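Local coordinates for ribokinase, putative (Burkholderia thailandensis, PDB 3B1R), which is a nucleoside kinase of the PfkB (ribokinase-like) family that probably phosphorylates nucleosides at the expense of ATP with the help of magnesium, at residues I17-I22 and A83-D88; Y196-D201 and A224-R229; A250-D255 and I292-P297. One frame throughout, in Å; residues are numbered along the deposited sequence.

Contact 1 of 3, residues I17-I22 and A83-D88. With AMP (adenosine monophosphate), chain G.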
loop_
_atom_site.group_PDB
_atom_site.type_symbol
_atom_site.label_atom_id
_atom_site.label_comp_id
_atom_site.label_asym_id
_atom_site.label_seq_id
_atom_site.Cartn_x
_atom_site.Cartn_y
_atom_site.Cartn_z
ATOM N N ILE A 17 20.642 1.521 -0.085
ATOM C CA ILE A 17 20.577 2.879 0.459
ATOM C C ILE A 17 19.501 3.588 -0.370
ATOM O O ILE A 17 19.600 3.675 -1.591
ATOM C CB ILE A 17 21.933 3.631 0.370
ATOM C CG1 ILE A 17 23.099 2.697 0.731
ATOM C CG2 ILE A 17 21.914 4.837 1.297
ATOM C CD1 ILE A 17 24.455 3.185 0.261
ATOM N N ALA A 18 18.461 4.059 0.301
ATOM C CA ALA A 18 17.211 4.385 -0.380
ATOM C C ALA A 18 16.490 5.574 0.236
ATOM O O ALA A 18 16.741 5.936 1.387
ATOM C CB ALA A 18 16.297 3.167 -0.344
ATOM N N TYR A 19 15.583 6.172 -0.531
ATOM C CA TYR A 19 14.651 7.138 0.027
ATOM C C TYR A 19 13.284 6.514 0.229
ATOM O O TYR A 19 12.707 5.949 -0.693
ATOM C CB TYR A 19 14.561 8.394 -0.847
ATOM C CG TYR A 19 15.851 9.162 -0.900
ATOM C CD1 TYR A 19 16.383 9.748 0.245
ATOM C CD2 TYR A 19 16.537 9.323 -2.101
ATOM C CE1 TYR A 19 17.591 10.463 0.197
ATOM C CE2 TYR A 19 17.735 10.032 -2.157
ATOM C CZ TYR A 19 18.259 10.587 -1.005
ATOM O OH TYR A 19 19.439 11.295 -1.060
ATOM N N ASP A 20 12.771 6.623 1.445
ATOM C CA ASP A 20 11.495 6.038 1.790
ATOM C C ASP A 20 10.379 7.069 1.883
ATOM O O ASP A 20 10.545 8.175 2.420
ATOM C CB ASP A 20 11.580 5.277 3.111
ATOM C CG ASP A 20 12.569 4.109 3.070
ATOM O OD1 ASP A 20 13.048 3.728 1.969
ATOM O OD2 ASP A 20 12.855 3.567 4.161
ATOM N N ASN A 21 9.235 6.662 1.352
ATOM C CA ASN A 21 8.005 7.408 1.408
ATOM C C ASN A 21 7.004 6.426 2.041
ATOM O O ASN A 21 6.559 5.479 1.403
ATOM C CB ASN A 21 7.614 7.841 -0.015
ATOM C CG ASN A 21 8.790 8.506 -0.779
ATOM O OD1 ASN A 21 9.042 9.706 -0.638
ATOM N ND2 ASN A 21 9.509 7.718 -1.585
ATOM N N ILE A 22 6.666 6.658 3.301
ATOM C CA ILE A 22 5.985 5.655 4.131
ATOM C C ILE A 22 4.557 6.041 4.510
ATOM O O ILE A 22 4.314 7.129 5.013
ATOM C CB ILE A 22 6.821 5.334 5.410
ATOM C CG1 ILE A 22 8.219 4.830 5.016
ATOM C CG2 ILE A 22 6.090 4.332 6.303
ATOM C CD1 ILE A 22 9.320 5.059 6.091
ATOM N N ALA A 83 21.696 12.263 -4.504
ATOM C CA ALA A 83 22.589 11.710 -3.492
ATOM C C ALA A 83 22.843 12.637 -2.307
ATOM O O ALA A 83 22.749 12.218 -1.147
ATOM C CB ALA A 83 23.897 11.293 -4.124
ATOM N N GLN A 84 23.150 13.899 -2.605
ATOM C CA GLN A 84 23.646 14.855 -1.613
ATOM C C GLN A 84 22.933 14.880 -0.247
ATOM O O GLN A 84 23.602 14.909 0.783
ATOM C CB GLN A 84 23.704 16.276 -2.204
ATOM C CG GLN A 84 24.899 17.091 -1.717
ATOM C CD GLN A 84 26.231 16.425 -2.045
ATOM O OE1 GLN A 84 26.527 16.127 -3.205
ATOM N NE2 GLN A 84 27.044 16.192 -1.019
ATOM N N PRO A 85 21.583 14.888 -0.226
ATOM C CA PRO A 85 20.966 14.927 1.094
ATOM C C PRO A 85 21.297 13.700 1.962
ATOM O O PRO A 85 21.385 13.825 3.198
ATOM C CB PRO A 85 19.464 15.019 0.788
ATOM C CG PRO A 85 19.326 14.647 -0.657
ATOM C CD PRO A 85 20.587 15.072 -1.296
ATOM N N TYR A 86 21.496 12.538 1.332
ATOM C CA TYR A 86 21.943 11.358 2.091
ATOM C C TYR A 86 23.429 11.442 2.465
ATOM O O TYR A 86 23.797 11.117 3.593
ATOM C CB TYR A 86 21.643 10.046 1.356
ATOM C CG TYR A 86 21.178 8.938 2.275
ATOM C CD1 TYR A 86 20.069 8.155 1.951
ATOM C CD2 TYR A 86 21.830 8.686 3.487
ATOM C CE1 TYR A 86 19.638 7.141 2.807
ATOM C CE2 TYR A 86 21.408 7.682 4.347
ATOM C CZ TYR A 86 20.314 6.909 4.004
ATOM O OH TYR A 86 19.896 5.919 4.863
ATOM N N LEU A 87 24.278 11.874 1.532
ATOM C CA LEU A 87 25.715 12.022 1.820
ATOM C C LEU A 87 25.988 13.023 2.960
ATOM O O LEU A 87 26.819 12.758 3.845
ATOM C CB LEU A 87 26.507 12.432 0.570
ATOM C CG LEU A 87 26.227 11.869 -0.822
ATOM C CD1 LEU A 87 26.912 12.748 -1.869
ATOM C CD2 LEU A 87 26.675 10.434 -0.957
ATOM N N ASP A 88 25.275 14.153 2.934
ATOM C CA ASP A 88 25.377 15.188 3.965
ATOM C C ASP A 88 24.966 14.660 5.337
ATOM O O ASP A 88 25.572 15.023 6.343
ATOM C CB ASP A 88 24.466 16.381 3.647
ATOM C CG ASP A 88 24.874 17.152 2.392
ATOM O OD1 ASP A 88 25.875 16.825 1.703
ATOM O OD2 ASP A 88 24.139 18.111 2.093
HETATM P P AMP G . 12.994 -3.172 7.435
HETATM O O1P AMP G . 13.163 -4.681 7.371
HETATM O O2P AMP G . 11.635 -2.702 7.896
HETATM O O3P AMP G . 14.116 -2.485 8.179
HETATM O "O5'" AMP G . 13.176 -2.676 5.918
HETATM C "C5'" AMP G . 12.699 -1.416 5.450
HETATM C "C4'" AMP G . 13.687 -0.937 4.399
HETATM O "O4'" AMP G . 13.620 -1.805 3.273
HETATM C "C3'" AMP G . 13.319 0.445 3.872
HETATM O "O3'" AMP G . 14.164 1.441 4.502
HETATM C "C2'" AMP G . 13.422 0.319 2.346
HETATM O "O2'" AMP G . 14.252 1.338 1.784
HETATM C "C1'" AMP G . 14.047 -1.067 2.148
HETATM N N9 AMP G . 13.584 -1.878 1.023
HETATM C C8 AMP G . 12.300 -2.120 0.705
HETATM N N7 AMP G . 12.214 -2.943 -0.351
HETATM C C5 AMP G . 13.475 -3.242 -0.710
HETATM C C6 AMP G . 14.076 -4.055 -1.767
HETATM N N6 AMP G . 13.267 -4.707 -2.632
HETATM N N1 AMP G . 15.425 -4.121 -1.808
HETATM C C2 AMP G . 16.217 -3.462 -0.937
HETATM N N3 AMP G . 15.724 -2.682 0.053
HETATM C C4 AMP G . 14.381 -2.546 0.202
#
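Tyr19 and Tyr86 lie against each other where the lid strand 18-24 of this ribokinase-like fold meets the start of helix 84-93, a helix that flanks the main sheet. The two phenols run antiparallel past one another, their planes 40° apart, with Tyr19 CE1 3.8 Å from Tyr86 CD1. Ile17 sends its CG2 branch over one face of the Tyr86 ring, 3.8 Å from the centroid, as a CH-pi contact; with CG1 turned beside the backbone N (chi1 -41°), CG2 is the branch left to face the ring.

Oxygens make van der Waals contacts with carbons as well. At the edge of the Tyr86 ring, Ala18 O lies in plane, 3.4 Å from Tyr86 CE1. Pro85 CG sits 3.4 Å from Tyr19 OH, at the end of the phenol, its ring set about square to it.

Polar contacts are sparser. Tyr86 N gives Tyr19 OH a weak, bent bond, while the stronger partner of that hydroxyl is the carbonyl of Asp82. Tyr86 OH reaches the other way, to Gly55 O and Gln298 NE2, and ties the helix to the neighbouring lid strand.

Toward the nucleoside site, Asp20 clasps the ribose of AMP with both carboxylate oxygens: O2' donates to OD1 at 2.7 Å and O3' to OD2 at 2.5 Å.

Contact 2 of 3, residues Y196-D201 and A224-R229. With AMP (adenosine monophosphate), chain H.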
loop_
_atom_site.group_PDB
_atom_site.type_symbol
_atom_site.label_atom_id
_atom_site.label_comp_id
_atom_site.label_asym_id
_atom_site.label_seq_id
_atom_site.Cartn_x
_atom_site.Cartn_y
_atom_site.Cartn_z
ATOM N N TYR A 196 25.458 -16.185 10.179
ATOM C CA TYR A 196 24.157 -16.025 10.828
ATOM C C TYR A 196 23.070 -15.726 9.806
ATOM O O TYR A 196 23.324 -15.072 8.797
ATOM C CB TYR A 196 24.191 -14.885 11.854
ATOM C CG TYR A 196 25.427 -14.853 12.737
ATOM C CD1 TYR A 196 26.469 -13.954 12.487
ATOM C CD2 TYR A 196 25.555 -15.721 13.822
ATOM C CE1 TYR A 196 27.614 -13.926 13.306
ATOM C CE2 TYR A 196 26.690 -15.704 14.635
ATOM C CZ TYR A 196 27.707 -14.805 14.376
ATOM O OH TYR A 196 28.817 -14.799 15.196
ATOM N N ILE A 197 21.859 -16.216 10.064
ATOM C CA ILE A 197 20.695 -15.816 9.277
ATOM C C ILE A 197 19.727 -15.093 10.219
ATOM O O ILE A 197 19.441 -15.587 11.313
ATOM C CB ILE A 197 20.041 -17.016 8.525
ATOM C CG1 ILE A 197 18.615 -16.700 8.063
ATOM C CG2 ILE A 197 20.031 -18.262 9.379
ATOM C CD1 ILE A 197 18.537 -16.058 6.684
ATOM N N ALA A 198 19.277 -13.906 9.806
ATOM C CA ALA A 198 18.342 -13.093 10.594
ATOM C C ALA A 198 17.168 -12.651 9.720
ATOM O O ALA A 198 17.335 -11.819 8.829
ATOM C CB ALA A 198 19.054 -11.883 11.199
ATOM N N VAL A 199 15.992 -13.231 9.950
ATOM C CA VAL A 199 14.793 -12.887 9.167
ATOM C C VAL A 199 13.582 -12.659 10.070
ATOM O O VAL A 199 13.628 -12.972 11.254
ATOM C CB VAL A 199 14.449 -13.974 8.113
ATOM C CG1 VAL A 199 15.394 -13.913 6.898
ATOM C CG2 VAL A 199 14.447 -15.359 8.740
ATOM N N ASN A 200 12.502 -12.096 9.526
ATOM C CA ASN A 200 11.240 -12.066 10.259
ATOM C C ASN A 200 10.505 -13.361 9.929
ATOM O O ASN A 200 10.955 -14.095 9.045
ATOM C CB ASN A 200 10.411 -10.775 9.989
ATOM C CG ASN A 200 9.815 -10.706 8.582
ATOM O OD1 ASN A 200 9.461 -11.721 7.974
ATOM N ND2 ASN A 200 9.665 -9.476 8.071
ATOM N N ASP A 201 9.410 -13.662 10.626
ATOM C CA ASP A 201 8.816 -15.000 10.527
ATOM C C ASP A 201 8.198 -15.325 9.161
ATOM O O ASP A 201 8.145 -16.495 8.749
ATOM C CB ASP A 201 7.839 -15.281 11.680
ATOM C CG ASP A 201 6.597 -14.375 11.668
ATOM O OD1 ASP A 201 6.547 -13.388 10.906
ATOM O OD2 ASP A 201 5.668 -14.656 12.459
ATOM N N ALA A 224 23.831 -19.318 13.931
ATOM C CA ALA A 224 22.544 -18.948 14.522
ATOM C C ALA A 224 21.477 -18.585 13.480
ATOM O O ALA A 224 21.755 -17.878 12.503
ATOM C CB ALA A 224 22.714 -17.803 15.530
ATOM N N LEU A 225 20.269 -19.097 13.707
ATOM C CA LEU A 225 19.082 -18.697 12.961
ATOM C C LEU A 225 18.185 -17.867 13.874
ATOM O O LEU A 225 17.707 -18.328 14.920
ATOM C CB LEU A 225 18.317 -19.907 12.397
ATOM C CG LEU A 225 16.882 -19.712 11.865
ATOM C CD1 LEU A 225 16.853 -18.801 10.638
ATOM C CD2 LEU A 225 16.258 -21.065 11.508
ATOM N N ILE A 226 17.974 -16.631 13.454
ATOM C CA ILE A 226 17.251 -15.656 14.235
ATOM C C ILE A 226 15.991 -15.282 13.475
ATOM O O ILE A 226 16.059 -14.863 12.308
ATOM C CB ILE A 226 18.134 -14.420 14.500
ATOM C CG1 ILE A 226 19.423 -14.844 15.218
ATOM C CG2 ILE A 226 17.380 -13.371 15.329
ATOM C CD1 ILE A 226 20.664 -14.316 14.556
ATOM N N ILE A 227 14.845 -15.457 14.131
ATOM C CA ILE A 227 13.543 -15.161 13.520
ATOM C C ILE A 227 12.778 -14.158 14.399
ATOM O O ILE A 227 12.470 -14.459 15.546
ATOM C CB ILE A 227 12.709 -16.456 13.264
ATOM C CG1 ILE A 227 13.527 -17.489 12.471
ATOM C CG2 ILE A 227 11.411 -16.137 12.512
ATOM C CD1 ILE A 227 12.806 -18.804 12.231
ATOM N N THR A 228 12.506 -12.964 13.863
ATOM C CA THR A 228 11.788 -11.933 14.610
ATOM C C THR A 228 10.299 -12.056 14.307
ATOM O O THR A 228 9.917 -12.377 13.187
ATOM C CB THR A 228 12.275 -10.489 14.286
ATOM O OG1 THR A 228 11.887 -10.135 12.959
ATOM C CG2 THR A 228 13.782 -10.364 14.411
ATOM N N ARG A 229 9.484 -11.818 15.332
ATOM C CA ARG A 229 8.040 -11.968 15.252
ATOM C C ARG A 229 7.362 -10.769 15.926
ATOM O O ARG A 229 6.528 -10.935 16.833
ATOM C CB ARG A 229 7.586 -13.276 15.923
ATOM C CG ARG A 229 8.494 -14.506 15.683
ATOM C CD ARG A 229 7.854 -15.782 16.198
ATOM N NE ARG A 229 8.794 -16.897 16.254
ATOM C CZ ARG A 229 8.981 -17.786 15.282
ATOM N NH1 ARG A 229 8.309 -17.689 14.152
ATOM N NH2 ARG A 229 9.865 -18.764 15.433
HETATM P P AMP H . 9.772 -7.268 13.073
HETATM O O1P AMP H . 10.720 -6.932 11.946
HETATM O O2P AMP H . 8.418 -6.640 12.878
HETATM O O3P AMP H . 9.757 -8.738 13.424
HETATM O "O5'" AMP H . 10.370 -6.503 14.343
HETATM C "C5'" AMP H . 11.730 -6.676 14.673
HETATM C "C4'" AMP H . 11.894 -6.579 16.174
HETATM O "O4'" AMP H . 11.572 -5.243 16.577
HETATM C "C3'" AMP H . 11.003 -7.511 16.995
HETATM O "O3'" AMP H . 11.523 -8.842 17.186
HETATM C "C2'" AMP H . 10.952 -6.724 18.290
HETATM O "O2'" AMP H . 12.158 -6.857 19.064
HETATM C "C1'" AMP H . 10.871 -5.288 17.820
HETATM N N9 AMP H . 9.425 -5.034 17.639
HETATM C C8 AMP H . 8.697 -5.127 16.505
HETATM N N7 AMP H . 7.384 -4.847 16.748
HETATM C C5 AMP H . 7.266 -4.589 18.072
HETATM C C6 AMP H . 6.175 -4.222 19.004
HETATM N N6 AMP H . 4.907 -4.082 18.556
HETATM N N1 AMP H . 6.481 -4.049 20.311
HETATM C C2 AMP H . 7.737 -4.187 20.779
HETATM N N3 AMP H . 8.776 -4.512 19.986
HETATM C C4 AMP H . 8.608 -4.713 18.651
#
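Thr228 holds OG1 between its backbone N and carbonyl carbon (chi1 70°), which brings the hydroxyl 3.4 Å from Asn200 CB and lets it donate to O3P of AMP at 2.6 Å. Asn200 has a similar first torsion, also 70°, and its amide swings away from Thr228. It is the N-cap of helix 201-211, its OD1 taking the N-H of Glu203, as in the family's NXXE motif; ND2 bonds Asn42 of the second subunit.

Behind this pair, strands 196-200 and 224-228 run parallel in regular register. Bonds link Ile197 N to Ala224 O, Ile226 N to Ile197 O, Val199 N to Ile226 O and, at 2.8 Å, Thr228 N to Val199 O; a weak one from Asp201 N to Thr228 O closes the end. On one face, Ile197 and Leu225 run alongside each other in the same direction, and Ile197 CG2 presses on Leu225 CD1 at a tight 3.5 Å. Ile227 CG2 reaches the residues just beyond the strands, 3.5 Å from Asp201 CA, and lies over the rim of one face of the Arg229 guanidinium. The Asp201 carboxylate bonds His39 and Val38 of the second subunit.

In the central Rossmann-like sheet, strand 171-173 continues beside 196-200 and antiparallel 234-237 beside 224-228. Helix 259-272 covers the face of Tyr196, Ile226 and Thr228, and helix 215-219 the face of Ile197, Leu225 and Ile227.

Contact 3 of 3, residues A250-D255 and I292-P297. With AMP (adenosine monophosphate), chain H.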
loop_
_atom_site.group_PDB
_atom_site.type_symbol
_atom_site.label_atom_id
_atom_site.label_comp_id
_atom_site.label_asym_id
_atom_site.label_seq_id
_atom_site.Cartn_x
_atom_site.Cartn_y
_atom_site.Cartn_z
ATOM N N ALA A 250 6.419 -1.493 24.009
ATOM C CA ALA A 250 6.652 -0.223 23.336
ATOM C C ALA A 250 5.993 0.919 24.090
ATOM O O ALA A 250 4.847 0.782 24.509
ATOM C CB ALA A 250 6.122 -0.287 21.911
ATOM N N GLU A 251 6.716 2.030 24.256
ATOM C CA GLU A 251 6.160 3.280 24.818
ATOM C C GLU A 251 4.809 3.569 24.160
ATOM O O GLU A 251 3.827 3.915 24.826
ATOM C CB GLU A 251 7.135 4.455 24.569
ATOM C CG GLU A 251 6.565 5.860 24.824
ATOM C CD GLU A 251 7.434 7.001 24.274
ATOM O OE1 GLU A 251 8.464 6.733 23.620
ATOM O OE2 GLU A 251 7.074 8.182 24.493
ATOM N N ARG A 252 4.801 3.438 22.835
ATOM C CA ARG A 252 3.604 3.458 21.993
ATOM C C ARG A 252 4.014 2.858 20.647
ATOM O O ARG A 252 5.206 2.694 20.390
ATOM C CB ARG A 252 3.056 4.881 21.831
ATOM C CG ARG A 252 4.078 5.939 21.469
ATOM C CD ARG A 252 3.517 7.352 21.700
ATOM N NE ARG A 252 4.334 8.445 21.146
ATOM C CZ ARG A 252 5.598 8.344 20.725
ATOM N NH1 ARG A 252 6.234 9.407 20.249
ATOM N NH2 ARG A 252 6.241 7.189 20.782
ATOM N N VAL A 253 3.033 2.518 19.809
ATOM C CA VAL A 253 3.293 1.963 18.490
ATOM C C VAL A 253 2.841 2.966 17.420
ATOM O O VAL A 253 1.636 3.214 17.257
ATOM C CB VAL A 253 2.602 0.585 18.313
ATOM C CG1 VAL A 253 2.931 -0.029 16.959
ATOM C CG2 VAL A 253 3.000 -0.371 19.446
ATOM N N ILE A 254 3.824 3.539 16.721
ATOM C CA ILE A 254 3.618 4.542 15.666
ATOM C C ILE A 254 3.932 4.015 14.262
ATOM O O ILE A 254 3.142 4.209 13.339
ATOM C CB ILE A 254 4.486 5.814 15.916
ATOM C CG1 ILE A 254 4.084 6.500 17.228
ATOM C CG2 ILE A 254 4.433 6.787 14.722
ATOM C CD1 ILE A 254 2.740 7.190 17.207
ATOM N N ASP A 255 5.088 3.364 14.102
ATOM C CA ASP A 255 5.528 2.891 12.793
ATOM C C ASP A 255 6.570 1.794 12.961
ATOM O O ASP A 255 7.638 2.058 13.518
ATOM C CB ASP A 255 6.119 4.054 11.980
ATOM C CG ASP A 255 6.560 3.637 10.582
ATOM O OD1 ASP A 255 6.059 2.627 10.064
ATOM O OD2 ASP A 255 7.407 4.333 9.990
ATOM N N ILE A 292 9.969 1.770 17.054
ATOM C CA ILE A 292 8.532 1.666 16.762
ATOM C C ILE A 292 7.727 2.842 17.325
ATOM O O ILE A 292 6.562 3.029 16.979
ATOM C CB ILE A 292 7.944 0.317 17.266
ATOM C CG1 ILE A 292 6.697 -0.066 16.470
ATOM C CG2 ILE A 292 7.643 0.356 18.773
ATOM C CD1 ILE A 292 6.321 -1.540 16.602
ATOM N N ALA A 293 8.354 3.620 18.202
ATOM C CA ALA A 293 7.702 4.765 18.823
ATOM C C ALA A 293 7.858 6.032 17.972
ATOM O O ALA A 293 7.380 7.098 18.352
ATOM C CB ALA A 293 8.257 4.987 20.237
ATOM N N HIS A 294 8.536 5.911 16.830
ATOM C CA HIS A 294 8.785 7.056 15.945
ATOM C C HIS A 294 8.538 6.721 14.473
ATOM O O HIS A 294 8.716 5.575 14.049
ATOM C CB HIS A 294 10.190 7.630 16.183
ATOM C CG HIS A 294 10.478 7.899 17.629
ATOM N ND1 HIS A 294 10.216 9.115 18.227
ATOM C CD2 HIS A 294 10.944 7.088 18.610
ATOM C CE1 HIS A 294 10.545 9.051 19.506
ATOM N NE2 HIS A 294 10.980 7.830 19.766
ATOM N N GLN A 295 8.107 7.734 13.718
ATOM C CA GLN A 295 7.708 7.610 12.309
ATOM C C GLN A 295 8.904 7.538 11.352
ATOM O O GLN A 295 9.691 8.479 11.247
ATOM C CB GLN A 295 6.743 8.769 11.937
ATOM C CG GLN A 295 6.301 8.855 10.462
ATOM C CD GLN A 295 5.570 7.606 9.964
ATOM O OE1 GLN A 295 4.764 7.009 10.687
ATOM N NE2 GLN A 295 5.845 7.217 8.715
ATOM N N GLY A 296 9.031 6.415 10.646
ATOM C CA GLY A 296 10.141 6.211 9.730
ATOM C C GLY A 296 11.264 5.389 10.337
ATOM O O GLY A 296 11.328 5.199 11.550
ATOM N N PRO A 297 12.179 4.900 9.489
ATOM C CA PRO A 297 13.191 3.962 9.977
ATOM C C PRO A 297 14.244 4.572 10.906
ATOM O O PRO A 297 14.806 3.871 11.740
ATOM C CB PRO A 297 13.839 3.449 8.689
ATOM C CG PRO A 297 13.552 4.484 7.666
ATOM C CD PRO A 297 12.240 5.079 8.026
HETATM P P AMP H . 9.772 -7.268 13.073
HETATM O O1P AMP H . 10.720 -6.932 11.946
HETATM O O2P AMP H . 8.418 -6.640 12.878
HETATM O O3P AMP H . 9.757 -8.738 13.424
HETATM O "O5'" AMP H . 10.370 -6.503 14.343
HETATM C "C5'" AMP H . 11.730 -6.676 14.673
HETATM C "C4'" AMP H . 11.894 -6.579 16.174
HETATM O "O4'" AMP H . 11.572 -5.243 16.577
HETATM C "C3'" AMP H . 11.003 -7.511 16.995
HETATM O "O3'" AMP H . 11.523 -8.842 17.186
HETATM C "C2'" AMP H . 10.952 -6.724 18.290
HETATM O "O2'" AMP H . 12.158 -6.857 19.064
HETATM C "C1'" AMP H . 10.871 -5.288 17.820
HETATM N N9 AMP H . 9.425 -5.034 17.639
HETATM C C8 AMP H . 8.697 -5.127 16.505
HETATM N N7 AMP H . 7.384 -4.847 16.748
HETATM C C5 AMP H . 7.266 -4.589 18.072
HETATM C C6 AMP H . 6.175 -4.222 19.004
HETATM N N6 AMP H . 4.907 -4.082 18.556
HETATM N N1 AMP H . 6.481 -4.049 20.311
HETATM C C2 AMP H . 7.737 -4.187 20.779
HETATM N N3 AMP H . 8.776 -4.512 19.986
HETATM C C4 AMP H . 8.608 -4.713 18.651
#
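Ile292 packs on loop 250-255 through two branches: Ile292 CG2 lies 3.5 Å from Ala250 CB, and Val253 CG1 lies 3.7 Å from Ile292 CD1. Its CG1 is anti to the backbone N (chi1 -155°), which carries CD1 to the adenine of AMP, 3.5 Å from N7, and turns CG2 against Ala250. Ile292 thus lines the adenine pocket, with Ala250 and Val253 packed against it.

The backbone behind Ile292 is fixed by a double grip on its carbonyl oxygen. Ile254 N comes to Ile292 O at 2.8 Å, nearly in line with the C=O; Asp255 N adds a longer bond to Ile292 O from above the carbonyl plane. Arg252 O is buried here without a polar partner. Arg252 NH2 lies 2.7 Å from Ala293 O, while Glu251 OE2 sits over one face of the guanidinium and Ile254 CG1 over the other. The Glu251 to Arg252 salt bridge is long and rests on charge alone.

The two loops belong to the nucleotide end of the ribokinase-like fold: 250-255 leads toward helix 259-272, and the other loop, 292-297, follows helix 277-291. At the far end of their contact Asp255 uses the anti lone pair of OD2 to receive Gly296 N at 2.7 Å. The amide of Gln295 lies almost parallel to this carboxylate, planes 3° apart, with OE1 3.5 Å from Asp255 CB. The side chains of Ile254 and Gln295 cross at about a right angle, Ile254 CG2 3.9 Å from Gln295 N.

Farther out, Thr257 OG1 bonds Asp255 OD1, and Lys291 NZ gathers the carbonyls of Asp255, His294 and Gly296.

From the N terminus, contact 1 closes first, bringing helix 84-93 back to lid strand 18-24 after 60 intervening residues. Contact 2 then closes a short, largely helical excursion between two neighbouring strands of the main sheet, and contact 3 joins two loops across the mostly helical region between residues 255 and 292. The three follow in series, none nested or crossed. Contacts 1 and 2 lie on opposite sides of the chain's centre, about 27 Å apart between centres. Contact 3 touches contact 1, where Pro297 packs on Ile22 and Asp20, and shares an AMP with contact 2: phosphate at 224-229, adenine at Ile292.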